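Local atomic coordinates of Atu0111 protein (Agrobacterium tumefaciens, PDB entry 2FSQ), a protein that is of unknown function but belongs to the 2H phosphoesterase clan and may therefore act on phosphoester bonds. Residues A[72-77]-A[188-193]; A[84-89]-A[175-180]; A[28-33]-A[183-188]. All blocks are in the same frame, centred on the assembly; numbering follows the deposited sequence. Where two conformers were deposited one is given.

Interaction 1. Residues A[72-77]-A[188-193]; sequences ASQLAF and SWFEPE
Gln-74 meets the loop 188-193 with most of its side chain. It closes a 3-10 turn, in which Leu-75 N bonds to Ala-72 O. Its CG lies anti to the carbonyl carbon (chi1 -55°), and the chain then runs extended along Ser-188. CB and CG each come within 3.4 Å of Ser-188 OG. The amide group ends beside that hydroxyl and the carbonyl of Trp-189. On the backbone, Ser-188 N gives a weak hydrogen bond to Gln-74 O (3.4 Å, 159°). The same carbonyl also takes the N-H of Val-187, the regular pairing of the sheet, beside which the Ser-188 bond is weak. This is the end of a two-stranded antiparallel sheet of strands 75-77 and 184-186, where the second strand gives way to loop. At Leu-75 the contact turns apolar. Leu-75 CD2 touches Phe-190 CZ at 3.9 Å, and CG lies 4.1 Å from that same CZ. The leucine crosses the phenyl group at about a right angle. Trp-198 of helix 195-212 packs edge-to-face with Phe-190 and also touches Leu-75. Beyond Leu-75 the two segments part, and Ala-76 continues the sheet by pairing with Tyr-185.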
loop_
_atom_site.group_PDB
_atom_site.type_symbol
_atom_site.label_atom_id
_atom_site.label_comp_id
_atom_site.label_asym_id
_atom_site.label_seq_id
_atom_site.Cartn_x
_atom_site.Cartn_y
_atom_site.Cartn_z
ATOM N N ALA A 72 -4.014 -19.156 0.702
ATOM C CA ALA A 72 -3.320 -18.308 -0.270
ATOM C C ALA A 72 -4.072 -18.287 -1.601
ATOM O O ALA A 72 -3.992 -17.313 -2.358
ATOM C CB ALA A 72 -1.902 -18.791 -0.473
ATOM N N SER A 73 -4.821 -19.360 -1.862
ATOM C CA SER A 73 -5.638 -19.457 -3.063
ATOM C C SER A 73 -6.761 -18.412 -3.122
ATOM O O SER A 73 -7.324 -18.168 -4.192
ATOM C CB SER A 73 -6.211 -20.870 -3.204
ATOM O OG SER A 73 -7.017 -21.231 -2.096
ATOM N N GLN A 74 -7.063 -17.797 -1.977
ATOM C CA GLN A 74 -8.099 -16.758 -1.848
ATOM C C GLN A 74 -7.516 -15.350 -1.793
ATOM O O GLN A 74 -8.236 -14.395 -1.502
ATOM C CB GLN A 74 -8.921 -16.992 -0.587
ATOM C CG GLN A 74 -9.550 -18.371 -0.484
ATOM C CD GLN A 74 -10.363 -18.529 0.785
ATOM O OE1 GLN A 74 -11.256 -17.730 1.093
ATOM N NE2 GLN A 74 -10.084 -19.583 1.507
ATOM N N LEU A 75 -6.222 -15.249 -2.061
ATOM C CA LEU A 75 -5.478 -13.988 -2.013
ATOM C C LEU A 75 -4.842 -13.735 -3.358
ATOM O O LEU A 75 -4.466 -14.674 -4.060
ATOM C CB LEU A 75 -4.376 -14.075 -0.955
ATOM C CG LEU A 75 -4.817 -14.291 0.488
ATOM C CD1 LEU A 75 -3.591 -14.440 1.391
ATOM C CD2 LEU A 75 -5.657 -13.131 0.974
ATOM N N ALA A 76 -4.755 -12.467 -3.743
ATOM C CA ALA A 76 -4.095 -12.075 -4.978
ATOM C C ALA A 76 -2.797 -11.389 -4.603
ATOM O O ALA A 76 -2.790 -10.244 -4.106
ATOM C CB ALA A 76 -4.964 -11.139 -5.795
ATOM N N PHE A 77 -1.686 -12.099 -4.780
ATOM C CA PHE A 77 -0.375 -11.570 -4.403
ATOM C C PHE A 77 0.175 -10.710 -5.524
ATOM O O PHE A 77 0.088 -11.075 -6.703
ATOM C CB PHE A 77 0.615 -12.719 -4.102
ATOM C CG PHE A 77 0.375 -13.390 -2.779
ATOM C CD1 PHE A 77 1.121 -13.041 -1.648
ATOM C CD2 PHE A 77 -0.612 -14.361 -2.656
ATOM C CE1 PHE A 77 0.885 -13.665 -0.429
ATOM C CE2 PHE A 77 -0.846 -14.992 -1.456
ATOM C CZ PHE A 77 -0.105 -14.647 -0.333
ATOM N N SER A 188 -11.556 -13.620 -1.812
ATOM C CA SER A 188 -12.766 -14.146 -1.169
ATOM C C SER A 188 -12.538 -14.241 0.320
ATOM O O SER A 188 -11.419 -14.506 0.750
ATOM C CB SER A 188 -13.183 -15.510 -1.737
ATOM O OG SER A 188 -12.161 -16.489 -1.604
ATOM N N TRP A 189 -13.586 -13.985 1.099
ATOM C CA TRP A 189 -13.458 -13.935 2.555
ATOM C C TRP A 189 -13.098 -15.306 3.121
ATOM O O TRP A 189 -13.414 -16.337 2.526
ATOM C CB TRP A 189 -14.745 -13.371 3.193
ATOM C CG TRP A 189 -15.148 -12.009 2.652
ATOM C CD1 TRP A 189 -16.309 -11.708 1.981
ATOM C CD2 TRP A 189 -14.400 -10.791 2.722
ATOM N NE1 TRP A 189 -16.325 -10.376 1.635
ATOM C CE2 TRP A 189 -15.178 -9.782 2.087
ATOM C CE3 TRP A 189 -13.171 -10.434 3.290
ATOM C CZ2 TRP A 189 -14.742 -8.455 1.973
ATOM C CZ3 TRP A 189 -12.737 -9.108 3.178
ATOM C CH2 TRP A 189 -13.531 -8.133 2.530
ATOM N N PHE A 190 -12.404 -15.306 4.257
ATOM C CA PHE A 190 -11.919 -16.544 4.872
ATOM C C PHE A 190 -12.978 -17.159 5.768
ATOM O O PHE A 190 -13.635 -16.451 6.533
ATOM C CB PHE A 190 -10.687 -16.264 5.754
ATOM C CG PHE A 190 -9.396 -16.052 5.002
ATOM C CD1 PHE A 190 -9.366 -15.634 3.667
ATOM C CD2 PHE A 190 -8.187 -16.213 5.674
ATOM C CE1 PHE A 190 -8.150 -15.423 3.020
ATOM C CE2 PHE A 190 -6.981 -16.008 5.040
ATOM C CZ PHE A 190 -6.961 -15.606 3.703
ATOM N N GLU A 191 -13.135 -18.478 5.683
ATOM C CA GLU A 191 -13.963 -19.208 6.644
ATOM C C GLU A 191 -13.359 -19.054 8.035
ATOM O O GLU A 191 -12.131 -19.081 8.182
ATOM C CB GLU A 191 -14.079 -20.686 6.270
ATOM C CG GLU A 191 -14.851 -20.964 4.969
ATOM C CD GLU A 191 -16.354 -20.672 5.060
ATOM O OE1 GLU A 191 -16.893 -20.505 6.179
ATOM O OE2 GLU A 191 -17.011 -20.621 3.993
ATOM N N PRO A 192 -14.207 -18.861 9.064
ATOM C CA PRO A 192 -13.644 -18.632 10.408
ATOM C C PRO A 192 -12.747 -19.753 10.968
ATOM O O PRO A 192 -11.858 -19.476 11.776
ATOM C CB PRO A 192 -14.886 -18.439 11.293
ATOM C CG PRO A 192 -16.035 -18.883 10.486
ATOM C CD PRO A 192 -15.682 -18.792 9.056
ATOM N N GLU A 193 -12.950 -20.996 10.539
ATOM C CA GLU A 193 -12.221 -22.120 11.138
ATOM C C GLU A 193 -10.697 -22.098 10.916
ATOM O O GLU A 193 -9.943 -22.696 11.693
ATOM C CB GLU A 193 -12.821 -23.466 10.714
ATOM C CG GLU A 193 -14.218 -23.747 11.293
ATOM C CD GLU A 193 -15.357 -23.050 10.548
ATOM O OE1 GLU A 193 -15.140 -22.511 9.438
ATOM O OE2 GLU A 193 -16.490 -23.054 11.080
#

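Interaction 2. Residues A[84-89]-A[175-180]. With ACY (acetic acid), chain B.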
loop_
_atom_site.group_PDB
_atom_site.type_symbol
_atom_site.label_atom_id
_atom_site.label_comp_id
_atom_site.label_asym_id
_atom_site.label_seq_id
_atom_site.Cartn_x
_atom_site.Cartn_y
_atom_site.Cartn_z
ATOM N N HIS A 84 5.875 -1.897 -2.094
ATOM C CA HIS A 84 6.087 -0.494 -1.787
ATOM C C HIS A 84 5.234 -0.093 -0.611
ATOM O O HIS A 84 4.235 -0.747 -0.308
ATOM C CB HIS A 84 5.655 0.391 -2.977
ATOM C CG HIS A 84 4.226 0.188 -3.379
ATOM N ND1 HIS A 84 3.187 1.020 -3.003
ATOM C CD2 HIS A 84 3.674 -0.773 -4.153
ATOM C CE1 HIS A 84 2.052 0.556 -3.508
ATOM N NE2 HIS A 84 2.325 -0.528 -4.215
HETATM N N MSE A 85 5.632 0.988 0.043
HETATM C CA MSE A 85 4.757 1.657 0.991
HETATM C C MSE A 85 4.255 2.927 0.314
HETATM O O MSE A 85 5.045 3.802 -0.034
HETATM C CB MSE A 85 5.503 2.047 2.271
HETATM C CG MSE A 85 4.548 2.683 3.274
HETATM SE SE MSE A 85 5.521 3.405 4.830
HETATM C CE MSE A 85 5.999 5.117 4.043
ATOM N N THR A 86 2.941 3.063 0.156
ATOM C CA THR A 86 2.384 4.324 -0.360
ATOM C C THR A 86 2.584 5.432 0.681
ATOM O O THR A 86 2.401 5.225 1.885
ATOM C CB THR A 86 0.909 4.134 -0.697
ATOM O OG1 THR A 86 0.824 3.120 -1.700
ATOM C CG2 THR A 86 0.260 5.427 -1.228
ATOM N N VAL A 87 3.041 6.587 0.199
ATOM C CA VAL A 87 3.178 7.767 1.052
ATOM C C VAL A 87 1.949 8.662 0.880
ATOM O O VAL A 87 1.396 9.151 1.856
ATOM C CB VAL A 87 4.443 8.560 0.702
ATOM C CG1 VAL A 87 4.579 9.824 1.562
ATOM C CG2 VAL A 87 5.671 7.664 0.893
ATOM N N PHE A 88 1.511 8.855 -0.365
ATOM C CA PHE A 88 0.314 9.669 -0.637
ATOM C C PHE A 88 -0.328 9.171 -1.914
ATOM O O PHE A 88 0.326 9.151 -2.957
ATOM C CB PHE A 88 0.700 11.152 -0.770
ATOM C CG PHE A 88 -0.483 12.071 -0.839
ATOM C CD1 PHE A 88 -1.027 12.597 0.318
ATOM C CD2 PHE A 88 -1.050 12.424 -2.067
ATOM C CE1 PHE A 88 -2.120 13.458 0.276
ATOM C CE2 PHE A 88 -2.161 13.278 -2.120
ATOM C CZ PHE A 88 -2.674 13.812 -0.960
ATOM N N GLN A 89 -1.589 8.723 -1.837
ATOM C CA GLN A 89 -2.288 8.229 -3.026
ATOM C C GLN A 89 -2.518 9.355 -4.011
ATOM O O GLN A 89 -2.997 10.420 -3.625
ATOM C CB GLN A 89 -3.669 7.678 -2.681
ATOM C CG GLN A 89 -3.677 6.370 -1.944
ATOM C CD GLN A 89 -5.088 5.773 -1.863
ATOM O OE1 GLN A 89 -5.972 6.146 -2.631
ATOM N NE2 GLN A 89 -5.295 4.850 -0.933
ATOM N N ASP A 175 -5.508 12.464 8.146
ATOM C CA ASP A 175 -4.771 12.607 9.397
ATOM C C ASP A 175 -4.680 11.328 10.219
ATOM O O ASP A 175 -3.910 11.282 11.189
ATOM C CB ASP A 175 -5.395 13.712 10.252
ATOM C CG ASP A 175 -5.136 15.092 9.694
ATOM O OD1 ASP A 175 -4.019 15.343 9.182
ATOM O OD2 ASP A 175 -6.053 15.936 9.807
ATOM N N THR A 176 -5.475 10.316 9.860
ATOM C CA THR A 176 -5.468 9.028 10.561
ATOM C C THR A 176 -4.988 7.890 9.653
ATOM O O THR A 176 -5.273 6.714 9.898
ATOM C CB THR A 176 -6.880 8.686 11.045
ATOM O OG1 THR A 176 -7.800 8.792 9.946
ATOM C CG2 THR A 176 -7.287 9.629 12.184
ATOM N N TYR A 177 -4.230 8.250 8.639
ATOM C CA TYR A 177 -3.780 7.309 7.617
ATOM C C TYR A 177 -2.976 6.142 8.189
ATOM O O TYR A 177 -2.035 6.359 8.962
ATOM C CB TYR A 177 -2.958 8.074 6.557
ATOM C CG TYR A 177 -2.512 7.190 5.415
ATOM C CD1 TYR A 177 -3.409 6.762 4.445
ATOM C CD2 TYR A 177 -1.195 6.752 5.334
ATOM C CE1 TYR A 177 -3.018 5.933 3.423
ATOM C CE2 TYR A 177 -0.785 5.905 4.309
ATOM C CZ TYR A 177 -1.699 5.489 3.354
ATOM O OH TYR A 177 -1.310 4.637 2.332
ATOM N N GLU A 178 -3.327 4.915 7.783
ATOM C CA GLU A 178 -2.566 3.738 8.175
ATOM C C GLU A 178 -1.531 3.371 7.096
ATOM O O GLU A 178 -1.879 2.937 5.982
ATOM C CB GLU A 178 -3.519 2.559 8.416
ATOM C CG GLU A 178 -2.797 1.296 8.860
ATOM C CD GLU A 178 -3.750 0.168 9.164
ATOM O OE1 GLU A 178 -4.360 -0.365 8.218
ATOM O OE2 GLU A 178 -3.870 -0.185 10.351
ATOM N N PHE A 179 -0.261 3.572 7.429
ATOM C CA PHE A 179 0.811 3.167 6.541
ATOM C C PHE A 179 0.910 1.655 6.475
ATOM O O PHE A 179 0.753 0.966 7.477
ATOM C CB PHE A 179 2.146 3.760 6.994
ATOM C CG PHE A 179 2.213 5.249 6.874
ATOM C CD1 PHE A 179 2.529 5.855 5.662
ATOM C CD2 PHE A 179 1.958 6.052 7.981
ATOM C CE1 PHE A 179 2.588 7.242 5.565
ATOM C CE2 PHE A 179 2.018 7.424 7.876
ATOM C CZ PHE A 179 2.322 8.021 6.676
ATOM N N HIS A 180 1.219 1.138 5.294
ATOM C CA HIS A 180 1.275 -0.306 5.129
ATOM C C HIS A 180 2.053 -0.679 3.892
ATOM O O HIS A 180 2.249 0.156 2.995
ATOM C CB HIS A 180 -0.134 -0.885 5.051
ATOM C CG HIS A 180 -0.942 -0.324 3.928
ATOM N ND1 HIS A 180 -1.523 0.928 3.984
ATOM C CD2 HIS A 180 -1.255 -0.834 2.711
ATOM C CE1 HIS A 180 -2.163 1.165 2.849
ATOM N NE2 HIS A 180 -2.027 0.108 2.065
HETATM C C ACY B . -1.644 0.253 -1.032
HETATM O O ACY B . -0.867 -0.605 -1.532
HETATM O OXT ACY B . -1.348 1.467 -0.872
HETATM C CH3 ACY B . -2.990 -0.205 -0.543
HETATM O O HOH W 1 0.953 3.211 3.002
HETATM O O HOH W 2 0.906 1.202 0.880
HETATM O O HOH W 3 -3.095 3.714 0.549
#
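Segments 84-87 and 177-180 run nearly antiparallel, 166° apart, with Met-85 CA 5.8 Å from His-180 CA and no direct hydrogen bond between them. Two waters bridge the gap. One accepts from Thr-86 N and donates to His-180 O; the other joins Thr-86 O, His-180 N and Tyr-177 OH. Met-85, a selenomethionine, has CG anti to the backbone N (chi1 -177°), 3.4 Å from His-180 O. A bend at chi3 brings SE and CE to Phe-179. SE sits 5.0 Å from the ring centroid, an oblique Met-aromatic contact. Tyr-177 CD2 stands 3.7 Å above the middle of that ring. His-84 to Thr-86 forms a His-x-Thr motif, and His-180 begins a second with Thr-182, as in 2H phosphoesterases. An acetic acid molecule, probably from the crystallisation liquor, lies between them and may mark the active site. Thr-86 OG1 donates to its OXT at 2.9 Å, and Thr-182 holds it too. His-180 ND1 donates to Glu-178 O (2.9 Å, 162°), nearly in the ring plane, which restrains the imidazole. Around this site, strand 42-48 pairs with strand 84-92, strand 142-147 pairs with Phe-179, and Arg-160 of helix 150-167 makes a cation-pi contact with Tyr-177.

Interaction 3. Residues A[28-33]-A[183-188]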
loop_
_atom_site.group_PDB
_atom_site.type_symbol
_atom_site.label_atom_id
_atom_site.label_comp_id
_atom_site.label_asym_id
_atom_site.label_seq_id
_atom_site.Cartn_x
_atom_site.Cartn_y
_atom_site.Cartn_z
ATOM N N GLY A 28 -13.455 -7.703 -9.422
ATOM C CA GLY A 28 -14.003 -7.298 -10.709
ATOM C C GLY A 28 -13.447 -5.978 -11.244
ATOM O O GLY A 28 -13.600 -5.685 -12.434
ATOM N N SER A 29 -12.838 -5.187 -10.359
ATOM C CA SER A 29 -12.211 -3.923 -10.733
ATOM C C SER A 29 -10.686 -4.053 -10.671
ATOM O O SER A 29 -9.999 -3.960 -11.684
ATOM C CB SER A 29 -12.711 -2.789 -9.824
ATOM O OG SER A 29 -14.127 -2.656 -9.921
ATOM N N ARG A 30 -10.171 -4.314 -9.478
ATOM C CA ARG A 30 -8.727 -4.373 -9.271
ATOM C C ARG A 30 -8.168 -5.729 -9.701
ATOM O O ARG A 30 -7.022 -5.825 -10.161
ATOM C CB ARG A 30 -8.374 -4.108 -7.815
ATOM C CG ARG A 30 -6.856 -3.994 -7.567
ATOM C CD ARG A 30 -6.555 -3.042 -6.386
ATOM N NE ARG A 30 -6.982 -1.675 -6.701
ATOM C CZ ARG A 30 -6.779 -0.610 -5.932
ATOM N NH1 ARG A 30 -6.082 -0.703 -4.803
ATOM N NH2 ARG A 30 -7.270 0.575 -6.310
ATOM N N PHE A 31 -8.955 -6.784 -9.500
ATOM C CA PHE A 31 -8.506 -8.142 -9.823
ATOM C C PHE A 31 -9.712 -9.006 -10.167
ATOM O O PHE A 31 -10.838 -8.708 -9.766
ATOM C CB PHE A 31 -7.744 -8.792 -8.640
ATOM C CG PHE A 31 -8.457 -8.627 -7.328
ATOM C CD1 PHE A 31 -9.521 -9.479 -6.969
ATOM C CD2 PHE A 31 -8.092 -7.603 -6.456
ATOM C CE1 PHE A 31 -10.229 -9.274 -5.787
ATOM C CE2 PHE A 31 -8.781 -7.404 -5.253
ATOM C CZ PHE A 31 -9.849 -8.240 -4.911
ATOM N N SER A 32 -9.445 -10.067 -10.917
ATOM C CA SER A 32 -10.450 -11.088 -11.229
ATOM C C SER A 32 -10.646 -12.099 -10.084
ATOM O O SER A 32 -9.886 -12.115 -9.087
ATOM C CB SER A 32 -9.995 -11.837 -12.469
ATOM O OG SER A 32 -8.945 -12.720 -12.107
ATOM N N ALA A 33 -11.650 -12.966 -10.244
ATOM C CA ALA A 33 -11.908 -14.027 -9.264
ATOM C C ALA A 33 -10.759 -15.006 -9.097
ATOM O O ALA A 33 -10.688 -15.707 -8.076
ATOM C CB ALA A 33 -13.173 -14.783 -9.621
ATOM N N LEU A 183 0.984 -6.964 0.631
ATOM C CA LEU A 183 1.481 -8.214 0.072
ATOM C C LEU A 183 0.415 -8.869 -0.812
ATOM O O LEU A 183 0.749 -9.578 -1.758
ATOM C CB LEU A 183 1.895 -9.187 1.183
ATOM C CG LEU A 183 3.085 -8.739 2.037
ATOM C CD1 LEU A 183 3.372 -9.795 3.075
ATOM C CD2 LEU A 183 4.321 -8.475 1.185
ATOM N N SER A 184 -0.862 -8.642 -0.500
ATOM C CA SER A 184 -1.930 -9.302 -1.262
ATOM C C SER A 184 -3.228 -8.541 -1.123
ATOM O O SER A 184 -3.365 -7.665 -0.263
ATOM C CB SER A 184 -2.153 -10.744 -0.777
ATOM O OG SER A 184 -2.875 -10.775 0.436
ATOM N N TYR A 185 -4.188 -8.921 -1.963
ATOM C CA TYR A 185 -5.569 -8.484 -1.819
ATOM C C TYR A 185 -6.437 -9.683 -1.497
ATOM O O TYR A 185 -6.235 -10.766 -2.051
ATOM C CB TYR A 185 -6.058 -7.846 -3.119
ATOM C CG TYR A 185 -5.497 -6.469 -3.339
ATOM C CD1 TYR A 185 -6.234 -5.341 -2.965
ATOM C CD2 TYR A 185 -4.224 -6.284 -3.868
ATOM C CE1 TYR A 185 -5.718 -4.073 -3.125
ATOM C CE2 TYR A 185 -3.698 -4.998 -4.036
ATOM C CZ TYR A 185 -4.455 -3.907 -3.652
ATOM O OH TYR A 185 -3.961 -2.643 -3.820
ATOM N N ILE A 186 -7.442 -9.475 -0.659
ATOM C CA ILE A 186 -8.414 -10.534 -0.379
ATOM C C ILE A 186 -9.338 -10.684 -1.595
ATOM O O ILE A 186 -10.001 -9.724 -1.999
ATOM C CB ILE A 186 -9.280 -10.201 0.848
ATOM C CG1 ILE A 186 -8.406 -9.796 2.039
ATOM C CG2 ILE A 186 -10.239 -11.360 1.159
ATOM C CD1 ILE A 186 -7.602 -10.905 2.601
ATOM N N VAL A 187 -9.369 -11.884 -2.180
ATOM C CA VAL A 187 -10.268 -12.181 -3.296
ATOM C C VAL A 187 -11.607 -12.744 -2.824
ATOM O O VAL A 187 -12.662 -12.383 -3.372
ATOM C CB VAL A 187 -9.602 -13.153 -4.288
ATOM C CG1 VAL A 187 -10.510 -13.391 -5.506
ATOM C CG2 VAL A 187 -8.253 -12.615 -4.716
ATOM N N SER A 188 -11.556 -13.620 -1.812
ATOM C CA SER A 188 -12.766 -14.146 -1.169
ATOM C C SER A 188 -12.538 -14.241 0.320
ATOM O O SER A 188 -11.419 -14.506 0.750
ATOM C CB SER A 188 -13.183 -15.510 -1.737
ATOM O OG SER A 188 -12.161 -16.489 -1.604
#
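The loop 28-33, which precedes strand 42-48, packs over one side of strand 184-186 and the residue after it. Phe-31, Tyr-185 and Val-187 point into the seam. Phe-31 CG stands between its backbone N and carbonyl carbon (chi1 47°), which directs the ring at the strand. Its CE2 touches Tyr-185 CB at 3.5 Å, and its CZ comes to 3.3 Å from Ile-186 O. The Phe-31 and Tyr-185 rings are tilted 45° to each other, with centroids 5.9 Å apart. Farther along, Val-187 slides past Phe-31 in the opposite direction. Val-187 CG2 lies 4.0 Å from Phe-31 CE1, while its CG1 reaches Ala-33 O at 3.5 Å. The strand belongs to the small antiparallel sheet with 75-77; the loop lies on the side to which Tyr-185 and Val-187 point, and Ile-186 points away. Within the loop, Gly-28 N bonds to Phe-31 O. Arg-30 supplies the polar end. Its CD rests 3.5 Å from Tyr-185 CE1, and a bend at chi3, about CG-CD, brings NH1 within 3.0 Å of Tyr-185 OH. That hydrogen bond is moderately bent (146°), and the hydroxyl sits somewhat out of the guanidinium plane. The guanidinium stands nearly perpendicular to the ring. Glu-40 holds Arg-30 NE in a salt bridge. The nearest atoms of the Tyr-185 side chain and the acetic acid are about 4 Å apart.

Interactions 1 and 3 hold the same small sheet of strands 75-77 and 184-186. They share Ser-188, and their centres are about 10 Å apart. Interaction 1 lies at the end of this sheet, its centre about 19 Å from the chain centre, through the side chain of Gln-74 on Ser-188, a backbone bond and a leucine-phenylalanine contact. Interaction 3 covers its side with aromatic packing and an arginine-tyrosine bond. Interaction 2 lies nearest the middle of the chain, its centre about 7 Å away. Its two sheets meet through waters and a bound acetic acid. All three are partly buried. Tyr-185 brings interaction 3 close to that acetic acid, and segments 175-180 and 183-188 nearly follow on in sequence.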